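Local coordinates for protein probable glutathione S-transferase 5 (Caenorhabditis elegans, PDB 1ZL9) that conjugates reduced glutathione to a wide range of hydrophobic electrophiles and may help detoxify reactive oxygen species formed during bacterial infection, at residues S3-Y8 and Q28-R33; K98-E103 and P129-F134; F137-L142 and F179-A184. All blocks are in the same frame, centred on the assembly; numbering follows the deposited sequence.

Contact 1 of 3, residues S3-Y8 and Q28-R33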
# COMPACT_ATOMS: atom_id res chain seq x y z
N SER A 3 -23.21 -1.34 10.81
CA SER A 3 -23.57 -0.13 10.08
C SER A 3 -22.29 0.49 9.43
O SER A 3 -21.27 0.65 10.08
CB SER A 3 -24.40 0.81 10.97
OG SER A 3 -23.87 2.10 11.02
N TYR A 4 -22.36 0.74 8.13
CA TYR A 4 -21.23 1.26 7.35
C TYR A 4 -21.45 2.67 6.90
O TYR A 4 -22.52 2.99 6.37
CB TYR A 4 -21.02 0.40 6.10
CG TYR A 4 -20.57 -0.99 6.35
CD1 TYR A 4 -19.27 -1.26 6.77
CD2 TYR A 4 -21.46 -2.07 6.16
CE1 TYR A 4 -18.85 -2.58 6.92
CE2 TYR A 4 -21.05 -3.36 6.36
CZ TYR A 4 -19.78 -3.61 6.75
OH TYR A 4 -19.38 -4.87 6.93
N LYS A 5 -20.43 3.51 7.08
CA LYS A 5 -20.46 4.92 6.65
C LYS A 5 -19.12 5.28 6.02
O LYS A 5 -18.08 5.14 6.64
CB LYS A 5 -20.75 5.85 7.83
CG LYS A 5 -20.86 7.33 7.42
CD LYS A 5 -21.17 8.19 8.65
CE LYS A 5 -21.26 9.65 8.33
NZ LYS A 5 -21.57 10.51 9.59
N LEU A 6 -19.14 5.71 4.76
CA LEU A 6 -17.92 6.01 4.06
C LEU A 6 -17.84 7.52 3.93
O LEU A 6 -18.76 8.14 3.44
CB LEU A 6 -17.92 5.39 2.65
CG LEU A 6 -16.67 5.68 1.81
CD1 LEU A 6 -15.44 4.86 2.32
CD2 LEU A 6 -16.89 5.34 0.34
N THR A 7 -16.75 8.11 4.37
CA THR A 7 -16.59 9.55 4.26
C THR A 7 -15.48 9.84 3.27
O THR A 7 -14.35 9.38 3.42
CB THR A 7 -16.23 10.10 5.58
OG1 THR A 7 -17.32 9.89 6.46
CG2 THR A 7 -16.02 11.55 5.50
N TYR A 8 -15.85 10.53 2.19
CA TYR A 8 -14.89 10.96 1.20
C TYR A 8 -15.41 12.25 0.56
O TYR A 8 -16.46 12.71 0.93
CB TYR A 8 -14.66 9.83 0.16
CG TYR A 8 -13.54 10.05 -0.81
CD1 TYR A 8 -12.25 10.20 -0.38
CD2 TYR A 8 -13.77 10.16 -2.22
CE1 TYR A 8 -11.22 10.41 -1.28
CE2 TYR A 8 -12.75 10.40 -3.10
CZ TYR A 8 -11.47 10.51 -2.64
OH TYR A 8 -10.42 10.73 -3.55
N GLN A 28 -26.04 -1.98 2.01
CA GLN A 28 -26.38 -0.60 2.35
C GLN A 28 -25.25 0.06 3.16
O GLN A 28 -24.60 -0.57 4.01
CB GLN A 28 -27.65 -0.59 3.18
CG GLN A 28 -28.14 0.78 3.57
CD GLN A 28 -29.58 0.79 4.04
OE1 GLN A 28 -30.52 0.73 3.19
NE2 GLN A 28 -29.78 0.80 5.38
N TYR A 29 -25.02 1.32 2.88
CA TYR A 29 -24.01 2.13 3.55
C TYR A 29 -24.42 3.59 3.43
O TYR A 29 -25.19 4.01 2.54
CB TYR A 29 -22.59 1.83 3.00
CG TYR A 29 -22.35 2.40 1.62
CD1 TYR A 29 -22.92 1.84 0.47
CD2 TYR A 29 -21.57 3.53 1.47
CE1 TYR A 29 -22.69 2.43 -0.79
CE2 TYR A 29 -21.33 4.09 0.23
CZ TYR A 29 -21.90 3.57 -0.88
OH TYR A 29 -21.65 4.17 -2.08
N GLU A 30 -23.89 4.40 4.30
CA GLU A 30 -24.02 5.84 4.14
C GLU A 30 -22.85 6.37 3.32
O GLU A 30 -21.69 6.27 3.72
CB GLU A 30 -24.05 6.56 5.48
CG GLU A 30 -24.25 8.06 5.21
CD GLU A 30 -24.42 8.89 6.45
OE1 GLU A 30 -24.26 10.18 6.33
OE2 GLU A 30 -24.70 8.26 7.51
N ASP A 31 -23.17 6.95 2.17
CA ASP A 31 -22.19 7.57 1.26
C ASP A 31 -22.07 9.03 1.63
O ASP A 31 -22.81 9.84 1.15
CB ASP A 31 -22.65 7.45 -0.18
CG ASP A 31 -21.55 7.82 -1.19
OD1 ASP A 31 -20.31 7.84 -0.83
OD2 ASP A 31 -21.91 8.07 -2.39
N ASN A 32 -21.17 9.33 2.57
CA ASN A 32 -20.99 10.65 3.12
C ASN A 32 -19.96 11.42 2.36
O ASN A 32 -18.75 11.20 2.51
CB ASN A 32 -20.61 10.55 4.62
CG ASN A 32 -20.46 11.91 5.29
OD1 ASN A 32 -21.25 12.80 5.03
ND2 ASN A 32 -19.47 12.05 6.19
N ARG A 33 -20.44 12.37 1.59
CA ARG A 33 -19.60 13.13 0.70
C ARG A 33 -19.35 14.52 1.28
O ARG A 33 -20.28 15.29 1.58
CB ARG A 33 -20.21 13.24 -0.67
CG ARG A 33 -20.36 11.93 -1.41
CD ARG A 33 -21.13 11.99 -2.70
NE ARG A 33 -21.17 10.64 -3.27
CZ ARG A 33 -20.50 10.27 -4.38
NH1 ARG A 33 -19.82 11.17 -5.09
NH2 ARG A 33 -20.50 9.02 -4.76
O HOH W 1 -24.62 -0.17 6.75
O HOH W 2 -24.26 10.13 9.92

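Contact 2 of 3, residues K98-E103 and P129-F134. With GSH (glutathione), chain D.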
# COMPACT_ATOMS: atom_id res chain seq x y z
N LYS A 98 -0.65 1.63 -6.83
CA LYS A 98 -0.19 2.76 -6.03
C LYS A 98 1.08 3.38 -6.54
O LYS A 98 1.20 4.59 -6.53
CB LYS A 98 0.10 2.36 -4.59
CG LYS A 98 -0.85 2.70 -3.58
CD LYS A 98 -0.18 2.65 -2.17
CE LYS A 98 -1.21 2.35 -1.06
NZ LYS A 98 -2.07 3.51 -0.74
N ASP A 99 2.09 2.56 -6.91
CA ASP A 99 3.34 3.08 -7.48
C ASP A 99 3.09 3.84 -8.80
O ASP A 99 3.63 4.89 -9.01
CB ASP A 99 4.34 1.94 -7.72
CG ASP A 99 4.86 1.32 -6.43
OD1 ASP A 99 4.67 1.92 -5.35
OD2 ASP A 99 5.54 0.24 -6.44
N TYR A 100 2.24 3.31 -9.68
CA TYR A 100 1.87 3.97 -10.90
C TYR A 100 1.22 5.30 -10.55
O TYR A 100 1.55 6.33 -11.13
CB TYR A 100 0.87 3.12 -11.69
CG TYR A 100 -0.06 3.85 -12.63
CD1 TYR A 100 0.43 4.45 -13.77
CD2 TYR A 100 -1.43 3.90 -12.40
CE1 TYR A 100 -0.47 5.15 -14.65
CE2 TYR A 100 -2.30 4.56 -13.26
CZ TYR A 100 -1.82 5.15 -14.39
OH TYR A 100 -2.67 5.79 -15.28
N SER A 101 0.27 5.27 -9.63
CA SER A 101 -0.46 6.48 -9.28
C SER A 101 0.50 7.53 -8.72
O SER A 101 0.29 8.74 -8.97
CB SER A 101 -1.58 6.22 -8.28
OG SER A 101 -2.38 5.16 -8.77
N SER A 102 1.54 7.10 -8.00
CA SER A 102 2.55 8.03 -7.49
C SER A 102 3.36 8.62 -8.59
O SER A 102 3.65 9.82 -8.53
CB SER A 102 3.57 7.46 -6.48
OG SER A 102 2.90 6.94 -5.39
N GLU A 103 3.71 7.82 -9.59
CA GLU A 103 4.50 8.32 -10.68
C GLU A 103 3.70 9.31 -11.51
O GLU A 103 4.25 10.31 -12.02
CB GLU A 103 4.98 7.20 -11.63
CG GLU A 103 5.98 6.24 -10.99
CD GLU A 103 6.33 5.01 -11.89
OE1 GLU A 103 7.04 4.12 -11.33
OE2 GLU A 103 5.89 4.93 -13.12
N PRO A 129 4.76 7.59 -20.05
CA PRO A 129 5.69 6.54 -19.65
C PRO A 129 5.19 5.71 -18.44
O PRO A 129 5.29 4.49 -18.40
CB PRO A 129 6.95 7.32 -19.27
CG PRO A 129 6.91 8.59 -20.15
CD PRO A 129 5.43 8.91 -20.12
N ALA A 130 4.58 6.36 -17.45
CA ALA A 130 4.05 5.61 -16.31
C ALA A 130 2.92 4.63 -16.68
O ALA A 130 2.86 3.46 -16.20
CB ALA A 130 3.58 6.58 -15.26
N PHE A 131 2.01 5.16 -17.45
CA PHE A 131 0.84 4.49 -17.95
C PHE A 131 1.25 3.30 -18.78
O PHE A 131 0.72 2.25 -18.61
CB PHE A 131 0.01 5.45 -18.82
CG PHE A 131 -1.10 4.78 -19.55
CD1 PHE A 131 -2.27 4.41 -18.87
CD2 PHE A 131 -1.01 4.58 -20.93
CE1 PHE A 131 -3.30 3.80 -19.56
CE2 PHE A 131 -2.01 3.98 -21.64
CZ PHE A 131 -3.19 3.57 -20.92
N GLU A 132 2.20 3.49 -19.68
CA GLU A 132 2.60 2.41 -20.59
C GLU A 132 3.34 1.29 -19.82
O GLU A 132 3.14 0.10 -20.07
CB GLU A 132 3.45 2.98 -21.72
CG GLU A 132 2.52 3.79 -22.63
CD GLU A 132 3.12 4.36 -23.91
OE1 GLU A 132 4.32 4.14 -24.15
OE2 GLU A 132 2.35 5.02 -24.67
N LYS A 133 4.12 1.66 -18.83
CA LYS A 133 4.78 0.64 -18.01
C LYS A 133 3.74 -0.18 -17.23
O LYS A 133 3.77 -1.40 -17.24
CB LYS A 133 5.74 1.33 -17.08
CG LYS A 133 6.35 0.49 -15.99
CD LYS A 133 7.52 1.24 -15.28
CE LYS A 133 7.51 1.14 -13.76
NZ LYS A 133 7.84 2.55 -13.07
N PHE A 134 2.82 0.50 -16.56
CA PHE A 134 1.93 -0.17 -15.67
C PHE A 134 0.89 -0.97 -16.43
O PHE A 134 0.59 -2.06 -16.03
CB PHE A 134 1.21 0.88 -14.75
CG PHE A 134 0.18 0.24 -13.85
CD1 PHE A 134 -1.17 0.55 -13.97
CD2 PHE A 134 0.58 -0.77 -12.95
CE1 PHE A 134 -2.11 -0.06 -13.13
CE2 PHE A 134 -0.38 -1.38 -12.10
CZ PHE A 134 -1.73 -1.03 -12.26
N1 GSH D . 6.40 -0.69 -4.15
CA1 GSH D . 7.64 -1.39 -4.19
C1 GSH D . 7.77 -2.36 -3.08
O11 GSH D . 8.30 -3.64 -3.08
O12 GSH D . 7.35 -1.99 -1.88
CB1 GSH D . 8.87 -0.65 -4.51
CG1 GSH D . 9.90 -1.65 -5.08
CD1 GSH D . 11.22 -0.96 -5.38
OE1 GSH D . 11.23 0.39 -5.45
N2 GSH D . 12.32 -1.67 -5.56
CA2 GSH D . 13.65 -1.09 -5.79
C2 GSH D . 14.34 -1.70 -6.97
O2 GSH D . 14.28 -3.05 -7.13
CB2 GSH D . 14.46 -1.35 -4.55
SG2 GSH D . 16.10 -0.62 -4.76
N3 GSH D . 15.03 -0.96 -7.81
CA3 GSH D . 15.86 -1.51 -8.85
C3 GSH D . 15.28 -1.35 -10.23
O31 GSH D . 14.04 -0.74 -10.41
O32 GSH D . 15.91 -1.83 -11.27
O HOH W 3 3.95 3.09 -13.72

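Contact 3 of 3, residues F137-L142 and F179-A184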
# COMPACT_ATOMS: atom_id res chain seq x y z
N PHE A 137 2.09 -4.27 -17.40
CA PHE A 137 1.98 -5.25 -16.34
C PHE A 137 0.51 -5.77 -16.23
O PHE A 137 0.30 -6.96 -15.96
CB PHE A 137 2.39 -4.67 -15.02
CG PHE A 137 3.82 -4.24 -14.95
CD1 PHE A 137 4.16 -3.11 -14.25
CD2 PHE A 137 4.84 -5.02 -15.48
CE1 PHE A 137 5.55 -2.72 -14.15
CE2 PHE A 137 6.20 -4.62 -15.36
CZ PHE A 137 6.52 -3.47 -14.70
N LEU A 138 -0.48 -4.90 -16.42
CA LEU A 138 -1.87 -5.31 -16.35
C LEU A 138 -2.12 -6.41 -17.42
O LEU A 138 -2.77 -7.43 -17.16
CB LEU A 138 -2.81 -4.15 -16.56
CG LEU A 138 -2.83 -3.16 -15.37
CD1 LEU A 138 -3.76 -1.98 -15.83
CD2 LEU A 138 -3.40 -3.78 -14.17
N VAL A 139 -1.57 -6.21 -18.61
CA VAL A 139 -1.74 -7.20 -19.69
C VAL A 139 -1.15 -8.56 -19.31
O VAL A 139 -1.78 -9.59 -19.58
CB VAL A 139 -1.16 -6.68 -21.00
CG1 VAL A 139 -1.16 -7.80 -22.12
CG2 VAL A 139 -1.91 -5.51 -21.49
N ASN A 140 0.02 -8.55 -18.66
CA ASN A 140 0.67 -9.75 -18.16
C ASN A 140 -0.23 -10.50 -17.18
O ASN A 140 -0.42 -11.73 -17.29
CB ASN A 140 1.98 -9.44 -17.40
CG ASN A 140 3.13 -8.94 -18.30
OD1 ASN A 140 3.08 -9.02 -19.53
ND2 ASN A 140 4.17 -8.34 -17.64
N PHE A 141 -0.84 -9.75 -16.26
CA PHE A 141 -1.83 -10.34 -15.33
C PHE A 141 -3.06 -10.95 -16.06
O PHE A 141 -3.49 -12.04 -15.72
CB PHE A 141 -2.26 -9.35 -14.26
CG PHE A 141 -1.40 -9.37 -13.05
CD1 PHE A 141 -0.07 -8.96 -13.12
CD2 PHE A 141 -1.87 -9.86 -11.88
CE1 PHE A 141 0.76 -9.02 -11.96
CE2 PHE A 141 -1.06 -9.93 -10.70
CZ PHE A 141 0.27 -9.52 -10.78
N LEU A 142 -3.64 -10.21 -17.00
CA LEU A 142 -4.77 -10.73 -17.76
C LEU A 142 -4.38 -12.02 -18.53
O LEU A 142 -5.18 -12.96 -18.59
CB LEU A 142 -5.30 -9.73 -18.75
CG LEU A 142 -6.00 -8.50 -18.15
CD1 LEU A 142 -6.30 -7.53 -19.27
CD2 LEU A 142 -7.25 -8.91 -17.49
N PHE A 179 -3.26 -0.87 -25.67
CA PHE A 179 -3.83 -1.79 -24.67
C PHE A 179 -5.30 -2.11 -24.88
O PHE A 179 -6.14 -1.89 -23.99
CB PHE A 179 -3.64 -1.18 -23.27
CG PHE A 179 -2.20 -0.84 -22.97
CD1 PHE A 179 -1.77 0.46 -22.97
CD2 PHE A 179 -1.28 -1.86 -22.76
CE1 PHE A 179 -0.42 0.75 -22.76
CE2 PHE A 179 0.04 -1.56 -22.51
CZ PHE A 179 0.45 -0.26 -22.51
N PRO A 180 -5.61 -2.75 -26.02
CA PRO A 180 -7.01 -3.11 -26.32
C PRO A 180 -7.57 -4.06 -25.25
O PRO A 180 -8.76 -4.04 -24.99
CB PRO A 180 -6.93 -3.77 -27.72
CG PRO A 180 -5.48 -4.13 -27.91
CD PRO A 180 -4.66 -3.15 -27.10
N GLU A 181 -6.70 -4.86 -24.65
CA GLU A 181 -7.06 -5.77 -23.61
C GLU A 181 -7.70 -5.05 -22.40
O GLU A 181 -8.61 -5.61 -21.78
CB GLU A 181 -5.82 -6.54 -23.14
CG GLU A 181 -5.11 -7.35 -24.28
CD GLU A 181 -3.96 -6.55 -24.95
OE1 GLU A 181 -3.90 -5.31 -24.85
OE2 GLU A 181 -3.10 -7.18 -25.58
N LEU A 182 -7.21 -3.87 -22.06
CA LEU A 182 -7.69 -3.14 -20.86
C LEU A 182 -8.94 -2.35 -21.15
O LEU A 182 -9.76 -2.13 -20.25
CB LEU A 182 -6.60 -2.24 -20.26
CG LEU A 182 -5.67 -2.92 -19.29
CD1 LEU A 182 -6.49 -3.51 -18.11
CD2 LEU A 182 -4.77 -3.99 -19.95
N LYS A 183 -9.15 -1.99 -22.43
CA LYS A 183 -10.43 -1.47 -22.83
C LYS A 183 -11.48 -2.55 -22.80
O LYS A 183 -12.57 -2.26 -22.36
CB LYS A 183 -10.36 -0.81 -24.22
CG LYS A 183 -11.71 -0.45 -24.80
CD LYS A 183 -11.57 0.16 -26.17
CE LYS A 183 -12.96 0.39 -26.87
NZ LYS A 183 -13.37 1.80 -26.57
N ALA A 184 -11.17 -3.78 -23.26
CA ALA A 184 -12.10 -4.89 -23.12
C ALA A 184 -12.37 -5.19 -21.63
O ALA A 184 -13.54 -5.43 -21.24
CB ALA A 184 -11.62 -6.14 -23.83

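Contact 1 of 3, residues S3-Y8 and Q28-R33
Lys5 pairs with Glu30 and Thr7 with Asn32 where strand 4-9 runs parallel to strand 30-34, the two strands of the beta-alpha-beta unit that opens the thioredoxin-like N-terminal domain; helix 16-25 forms the crossover between them. The backbone ladder has four N-H...O=C bonds. Glu30 N donates to Tyr4 O and Leu6 N to Glu30 O, after which Asn32 N reaches Leu6 O and Tyr8 N reaches Asn32 O (3.0 Å). The Asn32 N bond is the most bent, 144° at the hydrogen. Before the ladder starts, a water bridges Tyr4 N and Gln28 O.

Polar side chains occupy the face of Lys5, Thr7, Glu30 and Asn32. The extended chains of Lys5 and Glu30 run side by side, Lys5 CE lying 3.6 Å from Glu30 OE1. Their charged ends stop short of a salt bridge, Lys5 NZ to Glu30 OE1 being 4.2 Å, and a water instead joins Lys5 NZ to Glu30 OE2.

The other face turns to helix 16-25. Tyr4 CB and Tyr29 CB meet at 3.8 Å, and Tyr29 stacks on Phe22. Leu6 CB approaches Tyr29 CD2, and the leucine packs on Arg19. Arg33 grips Asp31 OD2 side-on with NE (2.8 Å) and NH2, while Asp31 OD1 forms a salt bridge with Arg19. Tyr8, a glutathione-binding residue by similarity, hangs from the same face with its OH hydrogen-bonded to Ala14 N.

On the polar face, Asn32 CG stands anti to its backbone N (chi1 -178°), which lays the amide beside Thr7; ND2 donates almost straight, within the amide plane, to Thr7 OG1 at 3.1 Å.

Contact 2 of 3, residues K98-E103 and P129-F134
Tyr100 lays its ring against Phe134 and Ala130 where helices 84-112 and 119-145 run antiparallel, the axes of the short segments 9.3 Å apart at closest approach. The Tyr100 and Phe134 planes are nearly parallel, 13° apart, but slid so far that the rings barely overlap, with centroids 5.0 Å apart. The offset brings Tyr100 CB over the face of Phe134 in a CH-pi contact, 4.1 Å from the ring centroid, while Phe134 CD1 sits over one face of Tyr100 toward its rim. Further along the tyrosine, CE1 comes within 3.6 Å of Phe131 CA, and OH approaches the edge of the Phe131 ring.

Beside this aromatic layer lies a polar edge. Lys133 bends at its last two torsions (chi3 136°, chi4 -137°) and crosses Glu103 at about a right angle, forming a salt bridge from Lys133 NZ to Glu103 OE1 whose modelled length, 2.5 Å, is doubtfully short. Glu103 OE2 rests 3.6 Å from Ala130 CB and accepts from a water that also donates to Ala130 O, tying the carboxylate to the opposing backbone.

In the next shell, Phe134 packs on Leu93 and Gln96, Tyr100 meets the ring of His165, and Ile162 and Leu169 of helix 157-171 touch Phe134 and Phe131, respectively. This is the all-helical C-terminal domain of the transferase fold. Asp99, the residue before Tyr100, faces the dimer interface: its OD2 takes a 2.6 Å hydrogen bond from N1 of a glutathione that is also hydrogen-bonded to Trp39, Lys43, Gln52, Leu53 and Ser66 of the second subunit. The carboxylate would favour a protonated ligand amine, and through it helix 84-112 adds a polar contact to a glutathione bound mainly by the other subunit.

Contact 3 of 3, residues F137-L142 and F179-A184
Leu182 points its two methyl groups at Leu138, Val139 and Leu142, and around it the contact is closely packed. Its CD2 touches Val139 CG2 at 3.6 Å and Leu142 CD1 at 3.9 Å, in directions about perpendicular; its CD1 turns to the CD1 of Leu138, also 3.9 Å away. Leu138 and Leu182 cross at about a right angle, whereas Val139 and Leu142 meet Leu182 at a slant. Val139 reaches in with one branch in particular: CG2 stands beside the backbone N, anti to the carbonyl carbon, and touches both Leu182 and the edge of the Phe179 ring, whose CD2 is 3.9 Å away.

These residues join helix 119-145 to the start of helix 180-191 in the helical C-terminal domain of the glutathione transferase fold. The short segments cross at 66°, with their axes 9.9 Å apart at closest approach. Phe179 occupies the N-cap position, and its carbonyl O accepts from Leu182 N in the first turn, tying the backbone of the aromatic residue to that of the leucine. Inward, Ile162 of helix 157-171 touches both Leu138 and Leu182.

No hydrogen bond crosses between the segments. Toward the surface, leucine packing gives way to partly exposed Glu181. Glu181 is bent at its second torsion (chi2 94°), which sets the carboxylate against both methyls of Val139: OE1 comes to 3.9 Å from CG2 and OE2 to 4.0 Å from CG1, contacts of van der Waals kind. Leu142, also part of the leucine cluster, packs on Leu150 and sets CD1 4.0 Å from Glu181 CB.

Contact 1 lies in the N-terminal domain and contacts 2 and 3 in the helical C-terminal domain, across the centre of the chain; the centres of contacts 1 and 2 are about 29 Å apart. Contact 1 is partly buried and relies on backbone hydrogen bonds between strands, whereas the other two are buried helix packings. Contacts 2 and 3 share helix 119-145 and touch through Phe131 and Phe179, their centres about 14 Å apart. Contact 2 combines aromatic rings with a salt bridge; contact 3 is mainly aliphatic, with one ring edge and no hydrogen bond. Tyr8 of contact 1 comes near a bound glutathione; Asp99, beside the packing of contact 2, hydrogen-bonds the one held by the second subunit.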